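Local coordinates for Glyoxalase/bleomycin resistance protein/dioxygenase (PDB 2RK9) that belongs to the glyoxalase/bleomycin resistance protein/dioxygenase superfamily and may act as a metal-dependent enzyme or ligand-binding protein, although its own substrate and reaction remain unestablished, at residues V7-Y12 / V75-D80; Q117-V122 / R131-I136. The protein carries 1 engineered substitution. All blocks are in the same frame, centred on the assembly; numbering follows the deposited sequence.

Overall arrangement
Interaction 1, between strands 7-12 and 75-80, lies deep in the protein, its centre about 3 Å from that of the chain. Interaction 2, between 117-122 and 131-136, is centred about 9 Å from the chain centre and is partly buried, reaching exposed Asp135. Both are antiparallel pairings in one sheet, where strands 75-80 and 129-135 are neighbours: Trp79 O and Cys133 N, 2.9 Å apart, probably form a hydrogen bond. Interaction 1 joins the two halves of the fold, whereas interaction 2 lies within a beta hairpin of the second half. Both have an apolar face; the other carries Glu10, Asn76 and Gln78 beside Val8 in interaction 1, glutamines and Arg131 in interaction 2.

Interaction 1: residues V7-Y12 / V75-D80; sequences VVPELY and VNFQWD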
ATOM      1  N   VAL B   7      -5.457   5.028   1.663  1.00  8.13           N
ATOM      2  CA  VAL B   7      -5.111   3.633   1.868  1.00  8.29           C
ATOM      3  C   VAL B   7      -3.827   3.731   2.672  1.00  6.90           C
ATOM      4  O   VAL B   7      -2.903   4.438   2.280  1.00  7.18           O
ATOM      5  CB  VAL B   7      -4.836   2.847   0.555  1.00  7.64           C
ATOM      6  CG1 VAL B   7      -3.768   3.535  -0.292  1.00  9.35           C
ATOM      7  CG2 VAL B   7      -4.376   1.434   0.913  1.00  7.59           C
ATOM      8  N   VAL B   8      -3.791   3.065   3.820  1.00  5.87           N
ATOM      9  CA  VAL B   8      -2.611   3.081   4.667  1.00  6.84           C
ATOM     10  C   VAL B   8      -2.097   1.656   4.774  1.00  5.98           C
ATOM     11  O   VAL B   8      -2.744   0.787   5.347  1.00  6.26           O
ATOM     12  CB  VAL B   8      -2.922   3.622   6.089  1.00  6.44           C
ATOM     13  CG1 VAL B   8      -1.639   3.672   6.920  1.00  7.89           C
ATOM     14  CG2 VAL B   8      -3.538   5.018   5.999  1.00  5.83           C
ATOM     15  N   PRO B   9      -0.933   1.392   4.186  1.00  6.23           N
ATOM     16  CA  PRO B   9      -0.368   0.046   4.242  1.00  5.80           C
ATOM     17  C   PRO B   9       0.115  -0.286   5.643  1.00  5.30           C
ATOM     18  O   PRO B   9       0.668   0.565   6.334  1.00  5.79           O
ATOM     19  CB  PRO B   9       0.800   0.119   3.260  1.00  7.12           C
ATOM     20  CG  PRO B   9       0.404   1.218   2.318  1.00  8.76           C
ATOM     21  CD  PRO B   9      -0.165   2.242   3.262  1.00  6.95           C
ATOM     22  N   GLU B  10      -0.125  -1.518   6.068  1.00  5.76           N
ATOM     23  CA  GLU B  10       0.362  -1.966   7.360  1.00  6.81           C
ATOM     24  C   GLU B  10       1.369  -3.042   7.000  1.00  6.53           C
ATOM     25  O   GLU B  10       1.040  -3.999   6.304  1.00  7.01           O
ATOM     26  CB  GLU B  10      -0.759  -2.544   8.216  1.00  8.06           C
ATOM     27  CG  GLU B  10      -0.251  -3.146   9.516  1.00 12.55           C
ATOM     28  CD  GLU B  10      -1.364  -3.454  10.493  1.00 15.93           C
ATOM     29  OE1 GLU B  10      -2.400  -3.989  10.054  1.00 17.56           O
ATOM     30  OE2 GLU B  10      -1.189  -3.165  11.701  1.00 18.18           O
ATOM     31  N   LEU B  11       2.599  -2.875   7.469  1.00  5.80           N
ATOM     32  CA  LEU B  11       3.674  -3.807   7.147  1.00  6.28           C
ATOM     33  C   LEU B  11       4.171  -4.640   8.320  1.00  6.59           C
ATOM     34  O   LEU B  11       4.456  -4.106   9.388  1.00  6.45           O
ATOM     35  CB  LEU B  11       4.862  -3.023   6.587  1.00  6.25           C
ATOM     36  CG  LEU B  11       4.556  -1.938   5.554  1.00  7.64           C
ATOM     37  CD1 LEU B  11       5.847  -1.201   5.208  1.00  9.21           C
ATOM     38  CD2 LEU B  11       3.925  -2.562   4.316  1.00  8.51           C
ATOM     39  N   TYR B  12       4.283  -5.949   8.111  1.00  7.09           N
ATOM     40  CA  TYR B  12       4.811  -6.826   9.146  1.00  7.53           C
ATOM     41  C   TYR B  12       6.327  -6.631   9.137  1.00  7.42           C
ATOM     42  O   TYR B  12       6.925  -6.508   8.073  1.00  7.78           O
ATOM     43  CB  TYR B  12       4.511  -8.296   8.852  1.00  9.58           C
ATOM     44  CG  TYR B  12       5.209  -9.211   9.838  1.00 13.45           C
ATOM     45  CD1 TYR B  12       4.780  -9.287  11.163  1.00 15.23           C
ATOM     46  CD2 TYR B  12       6.357  -9.923   9.474  1.00 15.32           C
ATOM     47  CE1 TYR B  12       5.476 -10.041  12.103  1.00 17.73           C
ATOM     48  CE2 TYR B  12       7.059 -10.679  10.405  1.00 15.64           C
ATOM     49  CZ  TYR B  12       6.612 -10.731  11.716  1.00 18.18           C
ATOM     50  OH  TYR B  12       7.303 -11.472  12.641  1.00 20.24           O
ATOM     51  N   VAL B  75       1.891  -7.713   4.046  1.00  6.33           N
ATOM     52  CA  VAL B  75       1.185  -6.453   3.820  1.00  8.27           C
ATOM     53  C   VAL B  75      -0.334  -6.549   3.952  1.00  8.37           C
ATOM     54  O   VAL B  75      -0.966  -7.483   3.458  1.00  8.80           O
ATOM     55  CB  VAL B  75       1.491  -5.868   2.427  1.00  7.12           C
ATOM     56  CG1 VAL B  75       0.957  -4.446   2.329  1.00  8.05           C
ATOM     57  CG2 VAL B  75       2.969  -5.884   2.177  1.00  8.09           C
ATOM     58  N   ASN B  76      -0.898  -5.558   4.626  1.00  8.15           N
ATOM     59  CA  ASN B  76      -2.333  -5.457   4.808  1.00 10.93           C
ATOM     60  C   ASN B  76      -2.653  -4.010   4.442  1.00  9.28           C
ATOM     61  O   ASN B  76      -2.122  -3.081   5.049  1.00 10.74           O
ATOM     62  CB  ASN B  76      -2.718  -5.759   6.258  1.00 15.53           C
ATOM     63  CG  ASN B  76      -4.163  -5.445   6.550  1.00 21.46           C
ATOM     64  OD1 ASN B  76      -5.063  -5.893   5.843  1.00 25.74           O
ATOM     65  ND2 ASN B  76      -4.398  -4.666   7.606  1.00 25.35           N
ATOM     66  N   PHE B  77      -3.484  -3.824   3.419  1.00  8.25           N
ATOM     67  CA  PHE B  77      -3.856  -2.487   2.965  1.00  7.16           C
ATOM     68  C   PHE B  77      -5.094  -1.980   3.703  1.00  7.53           C
ATOM     69  O   PHE B  77      -6.193  -2.460   3.452  1.00  7.39           O
ATOM     70  CB  PHE B  77      -4.149  -2.508   1.460  1.00  6.56           C
ATOM     71  CG  PHE B  77      -2.953  -2.846   0.607  1.00  8.35           C
ATOM     72  CD1 PHE B  77      -1.949  -1.906   0.384  1.00  9.48           C
ATOM     73  CD2 PHE B  77      -2.827  -4.109   0.033  1.00  9.68           C
ATOM     74  CE1 PHE B  77      -0.835  -2.217  -0.398  1.00 10.26           C
ATOM     75  CE2 PHE B  77      -1.714  -4.433  -0.751  1.00 11.86           C
ATOM     76  CZ  PHE B  77      -0.715  -3.478  -0.965  1.00 11.45           C
ATOM     77  N   GLN B  78      -4.913  -1.032   4.621  1.00  6.92           N
ATOM     78  CA  GLN B  78      -6.051  -0.468   5.345  1.00  9.17           C
ATOM     79  C   GLN B  78      -6.621   0.568   4.392  1.00  8.18           C
ATOM     80  O   GLN B  78      -6.067   1.654   4.227  1.00  9.18           O
ATOM     81  CB  GLN B  78      -5.614   0.189   6.649  1.00 10.44           C
ATOM     82  CG  GLN B  78      -6.750   0.920   7.354  1.00 15.96           C
ATOM     83  CD  GLN B  78      -6.334   1.489   8.694  1.00 19.74           C
ATOM     84  OE1 GLN B  78      -6.190   0.757   9.673  1.00 23.07           O
ATOM     85  NE2 GLN B  78      -6.124   2.804   8.743  1.00 22.59           N
ATOM     86  N   TRP B  79      -7.752   0.216   3.791  1.00  6.87           N
ATOM     87  CA  TRP B  79      -8.395   1.024   2.769  1.00  5.90           C
ATOM     88  C   TRP B  79      -9.714   1.670   3.181  1.00  6.64           C
ATOM     89  O   TRP B  79     -10.703   0.971   3.410  1.00  5.91           O
ATOM     90  CB  TRP B  79      -8.610   0.117   1.559  1.00  6.10           C
ATOM     91  CG  TRP B  79      -9.026   0.804   0.313  1.00  6.64           C
ATOM     92  CD1 TRP B  79     -10.218   1.411   0.073  1.00  8.35           C
ATOM     93  CD2 TRP B  79      -8.255   0.932  -0.887  1.00  7.22           C
ATOM     94  NE1 TRP B  79     -10.245   1.912  -1.210  1.00  7.53           N
ATOM     95  CE2 TRP B  79      -9.051   1.632  -1.819  1.00  8.16           C
ATOM     96  CE3 TRP B  79      -6.967   0.524  -1.264  1.00  5.72           C
ATOM     97  CZ2 TRP B  79      -8.605   1.934  -3.107  1.00  7.70           C
ATOM     98  CZ3 TRP B  79      -6.524   0.829  -2.550  1.00  7.39           C
ATOM     99  CH2 TRP B  79      -7.342   1.529  -3.452  1.00  6.96           C
ATOM    100  N   ASP B  80      -9.729   3.002   3.253  1.00  6.74           N
ATOM    101  CA  ASP B  80     -10.940   3.727   3.641  1.00  7.37           C
ATOM    102  C   ASP B  80     -11.994   3.716   2.548  1.00  7.37           C
ATOM    103  O   ASP B  80     -11.706   4.029   1.396  1.00  7.95           O
ATOM    104  CB  ASP B  80     -10.631   5.189   3.981  1.00  8.81           C
ATOM    105  CG  ASP B  80      -9.653   5.339   5.119  1.00 11.74           C
ATOM    106  OD1 ASP B  80      -9.627   4.470   6.016  1.00 13.40           O
ATOM    107  OD2 ASP B  80      -8.913   6.344   5.124  1.00 12.67           O
TER
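Val7 packs against Trp79 from its first side-chain carbon outward. CB lies 3.6 Å from Trp79 CE3, and CG2, carried anti to the backbone N because chi1 is 55°, comes to 3.5 Å from that same ring atom. The same CG2 methyl also meets Phe77 CB at 4.0 Å, so one branch bridges two aromatic residues. Farther along this face, Leu11 CD2 lies beside Val75 CG1 at 4.0 Å, the two side chains pointing the same way. The backbones run antiparallel, axes at 158°, with Val8 and Gln78 bonded in both directions: Val8 N to Gln78 O (2.7 Å) and Gln78 N to Val8 O (2.9 Å). Glu10 and Asn76 form the second reciprocal pair. In the paired beta-alpha-beta-beta-beta modules of the vicinal oxygen chelate fold, this seam joins the first strands of the two modules. Val8, Glu10, Asn76 and Gln78 occupy the other face. There Glu10, extended beyond CG, passes Asn76 O with its CB at 3.5 Å and ends in a salt bridge from OE1 to Arg131. On the apolar face, the Trp79 ring also meets the ring of Phe29 of the second subunit.

Interaction 2: residues Q117-V122 / R131-I136; sequences QKQFMV and RFCQDI. Engineered in segment 117-122: Met121 (natural residue Ile).
Gln117 reaches across to Cys133 with its extended side chain, NE2 stopping 3.3 Å from Cys133 SG. Lys118 contributes backbone instead: its N and O both bond to Gln134, Lys118 N to Gln134 O being 2.9 Å, while its ammonium group leaves the pairing for Glu85 on helix 84-94. Gln119 meets Arg131 obliquely, amide and guanidinium planes 66° apart. Its NE2 lies 2.7 Å from Arg131 NH1, near the guanidinium plane; both are donors, so this is no hydrogen bond and the modelled amide orientation is doubtful. The same doubt touches the bond from Gln117 NE2 to Gln119 OE1, 3.3 Å as modelled, although the acceptor lies close to the plane of the Gln117 amide. Phe120 bonds Phe132 through both its backbone N and O, and its side chain turns to the opposite face of the sheet, where a chi1 of 78° sets its ring between the backbone N and carbonyl directions. There CZ touches Phe132 CD2 at 3.7 Å, the ring planes inclined by 42°, and Ile84 and Leu87 of the helix pack against Phe120. Met121, an engineered residue (Ile in the natural sequence) present as selenomethionine, places CG 3.7 Å from Arg131 CG; its SE lies 4.3 Å above the Arg131 guanidinium plane, offset toward the rim. Val122 CG1 then abuts the edge of the Phe132 ring, 3.6 Å from CE2. These two strands form the closing beta hairpin of the second module, and its alternating side chains separate two environments. Phe120 and Phe132 make an apolar seat for helix 84-94, whereas Gln117, Gln119 and Arg131 line the reverse side, where pairing with Glu10 probably partly neutralises the arginine's positive charge.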
ATOM      1  N   GLN B 117     -15.473   1.754  14.013  1.00 13.31           N
ATOM      2  CA  GLN B 117     -15.042   1.618  12.632  1.00 14.33           C
ATOM      3  C   GLN B 117     -15.427   0.231  12.131  1.00 13.70           C
ATOM      4  O   GLN B 117     -15.050  -0.784  12.724  1.00 14.06           O
ATOM      5  CB  GLN B 117     -13.528   1.812  12.527  1.00 16.42           C
ATOM      6  CG  GLN B 117     -12.986   1.623  11.121  1.00 21.18           C
ATOM      7  CD  GLN B 117     -11.490   1.829  11.043  1.00 22.81           C
ATOM      8  OE1 GLN B 117     -11.008   2.960  10.973  1.00 25.70           O
ATOM      9  NE2 GLN B 117     -10.741   0.732  11.059  1.00 25.42           N
ATOM     10  N   LYS B 118     -16.210   0.186  11.061  1.00 11.41           N
ATOM     11  CA  LYS B 118     -16.613  -1.089  10.493  1.00 10.67           C
ATOM     12  C   LYS B 118     -15.520  -1.509   9.524  1.00  9.91           C
ATOM     13  O   LYS B 118     -14.938  -0.666   8.846  1.00 10.19           O
ATOM     14  CB  LYS B 118     -17.932  -0.956   9.736  1.00 11.51           C
ATOM     15  CG  LYS B 118     -19.153  -0.750  10.612  1.00 14.01           C
ATOM     16  CD  LYS B 118     -20.407  -0.676   9.756  1.00 15.04           C
ATOM     17  CE  LYS B 118     -21.642  -0.545  10.611  1.00 16.79           C
ATOM     18  NZ  LYS B 118     -22.879  -0.565   9.784  1.00 15.31           N
ATOM     19  N   GLN B 119     -15.228  -2.805   9.473  1.00  9.56           N
ATOM     20  CA  GLN B 119     -14.212  -3.310   8.560  1.00 10.27           C
ATOM     21  C   GLN B 119     -14.383  -4.779   8.261  1.00  9.22           C
ATOM     22  O   GLN B 119     -15.000  -5.521   9.025  1.00  8.88           O
ATOM     23  CB  GLN B 119     -12.800  -3.122   9.130  1.00 13.40           C
ATOM     24  CG  GLN B 119     -12.493  -3.963  10.372  1.00 16.43           C
ATOM     25  CD  GLN B 119     -11.115  -3.658  10.978  1.00 18.60           C
ATOM     26  OE1 GLN B 119     -10.844  -2.536  11.414  1.00 22.26           O
ATOM     27  NE2 GLN B 119     -10.245  -4.658  10.998  1.00 22.77           N
ATOM     28  N   PHE B 120     -13.823  -5.181   7.129  1.00  8.34           N
ATOM     29  CA  PHE B 120     -13.805  -6.571   6.723  1.00  8.01           C
ATOM     30  C   PHE B 120     -12.562  -6.717   5.862  1.00  8.36           C
ATOM     31  O   PHE B 120     -12.025  -5.727   5.371  1.00  7.50           O
ATOM     32  CB  PHE B 120     -15.089  -6.978   5.976  1.00  8.24           C
ATOM     33  CG  PHE B 120     -15.159  -6.544   4.541  1.00  8.79           C
ATOM     34  CD1 PHE B 120     -14.679  -7.370   3.528  1.00 10.85           C
ATOM     35  CD2 PHE B 120     -15.780  -5.350   4.192  1.00  8.40           C
ATOM     36  CE1 PHE B 120     -14.821  -7.013   2.184  1.00 11.56           C
ATOM     37  CE2 PHE B 120     -15.927  -4.983   2.858  1.00 10.28           C
ATOM     38  CZ  PHE B 120     -15.449  -5.819   1.852  1.00 10.49           C
HETATM   39  N   MSE B 121     -12.069  -7.938   5.727  1.00  7.82           N
HETATM   40  CA  MSE B 121     -10.881  -8.151   4.918  1.00  9.71           C
HETATM   41  C   MSE B 121     -11.154  -9.103   3.782  1.00 10.51           C
HETATM   42  O   MSE B 121     -11.921 -10.053   3.921  1.00  9.54           O
HETATM   43  CB  MSE B 121      -9.737  -8.707   5.764  1.00 12.67           C
HETATM   44  CG  MSE B 121      -9.132  -7.709   6.734  1.00 15.31           C
HETATM   45 SE   MSE B 121      -7.753  -8.502   7.804  1.00 23.41          SE
HETATM   46  CE  MSE B 121      -6.403  -8.681   6.437  1.00 17.58           C
ATOM     47  N   VAL B 122     -10.513  -8.844   2.651  1.00  8.73           N
ATOM     48  CA  VAL B 122     -10.682  -9.696   1.488  1.00  9.54           C
ATOM     49  C   VAL B 122      -9.337  -9.955   0.844  1.00  9.20           C
ATOM     50  O   VAL B 122      -8.434  -9.132   0.920  1.00  9.23           O
ATOM     51  CB  VAL B 122     -11.624  -9.051   0.439  1.00 12.19           C
ATOM     52  CG1 VAL B 122     -10.989  -7.812  -0.155  1.00 12.82           C
ATOM     53  CG2 VAL B 122     -11.954 -10.052  -0.650  1.00 14.90           C
ATOM     54  N   ARG B 131      -7.990  -4.534   3.867  1.00  6.33           N
ATOM     55  CA  ARG B 131      -8.853  -4.383   5.028  1.00  6.54           C
ATOM     56  C   ARG B 131      -9.638  -3.104   4.775  1.00  5.97           C
ATOM     57  O   ARG B 131      -9.130  -2.003   4.989  1.00  5.94           O
ATOM     58  CB  ARG B 131      -8.036  -4.234   6.312  1.00  8.55           C
ATOM     59  CG  ARG B 131      -8.892  -4.146   7.568  1.00 12.86           C
ATOM     60  CD  ARG B 131      -8.221  -3.300   8.632  1.00 17.93           C
ATOM     61  NE  ARG B 131      -6.879  -3.764   8.994  1.00 22.84           N
ATOM     62  CZ  ARG B 131      -6.627  -4.677   9.926  1.00 26.49           C
ATOM     63  NH1 ARG B 131      -7.626  -5.237  10.595  1.00 28.39           N
ATOM     64  NH2 ARG B 131      -5.374  -5.013  10.211  1.00 28.07           N
ATOM     65  N   PHE B 132     -10.865  -3.249   4.288  1.00  5.48           N
ATOM     66  CA  PHE B 132     -11.703  -2.089   4.008  1.00  5.97           C
ATOM     67  C   PHE B 132     -12.279  -1.573   5.316  1.00  6.92           C
ATOM     68  O   PHE B 132     -12.751  -2.354   6.143  1.00  7.11           O
ATOM     69  CB  PHE B 132     -12.807  -2.476   3.020  1.00  6.25           C
ATOM     70  CG  PHE B 132     -12.294  -2.756   1.637  1.00  6.75           C
ATOM     71  CD1 PHE B 132     -11.783  -1.725   0.857  1.00  8.65           C
ATOM     72  CD2 PHE B 132     -12.271  -4.055   1.132  1.00  9.27           C
ATOM     73  CE1 PHE B 132     -11.255  -1.980  -0.404  1.00  9.61           C
ATOM     74  CE2 PHE B 132     -11.743  -4.318  -0.130  1.00  9.43           C
ATOM     75  CZ  PHE B 132     -11.233  -3.278  -0.896  1.00 10.63           C
ATOM     76  N   CYS B 133     -12.224  -0.257   5.502  1.00  6.55           N
ATOM     77  CA  CYS B 133     -12.701   0.361   6.733  1.00  7.46           C
ATOM     78  C   CYS B 133     -13.579   1.573   6.489  1.00  8.66           C
ATOM     79  O   CYS B 133     -13.344   2.350   5.560  1.00  8.14           O
ATOM     80  CB  CYS B 133     -11.520   0.836   7.586  1.00 10.30           C
ATOM     81  SG  CYS B 133     -10.231  -0.358   7.936  1.00 13.11           S
ATOM     82  N   GLN B 134     -14.579   1.740   7.347  1.00  6.73           N
ATOM     83  CA  GLN B 134     -15.459   2.897   7.274  1.00  8.15           C
ATOM     84  C   GLN B 134     -15.627   3.426   8.695  1.00 10.30           C
ATOM     85  O   GLN B 134     -16.048   2.693   9.584  1.00 10.38           O
ATOM     86  CB  GLN B 134     -16.838   2.528   6.737  1.00  7.09           C
ATOM     87  CG  GLN B 134     -17.695   3.761   6.471  1.00  7.88           C
ATOM     88  CD  GLN B 134     -19.175   3.457   6.468  1.00  9.22           C
ATOM     89  OE1 GLN B 134     -19.626   2.519   5.817  1.00  8.94           O
ATOM     90  NE2 GLN B 134     -19.943   4.260   7.198  1.00  9.14           N
ATOM     91  N   ASP B 135     -15.295   4.691   8.910  1.00 13.69           N
ATOM     92  CA  ASP B 135     -15.444   5.285  10.228  1.00 20.03           C
ATOM     93  C   ASP B 135     -16.898   5.656  10.470  1.00 22.63           C
ATOM     94  O   ASP B 135     -17.688   5.762   9.530  1.00 22.81           O
ATOM     95  CB  ASP B 135     -14.583   6.539  10.348  1.00 23.38           C
ATOM     96  CG  ASP B 135     -13.111   6.234  10.346  1.00 26.27           C
ATOM     97  OD1 ASP B 135     -12.611   5.720   9.325  1.00 29.80           O
ATOM     98  OD2 ASP B 135     -12.449   6.498  11.367  1.00 29.64           O
ATOM     99  N   ILE B 136     -17.242   5.865  11.737  1.00 26.12           N
ATOM    100  CA  ILE B 136     -18.593   6.238  12.130  1.00 29.73           C
ATOM    101  C   ILE B 136     -19.551   5.093  11.863  1.00 30.86           C
ATOM    102  O   ILE B 136     -20.529   5.324  11.112  1.00 33.04           O
ATOM    103  CB  ILE B 136     -19.099   7.501  11.363  1.00 31.95           C
ATOM    104  CG1 ILE B 136     -18.053   8.629  11.397  1.00 33.59           C
ATOM    105  CG2 ILE B 136     -20.386   7.996  11.974  1.00 32.72           C
ATOM    106  CD1 ILE B 136     -17.828   9.265  12.742  1.00 34.55           C
TER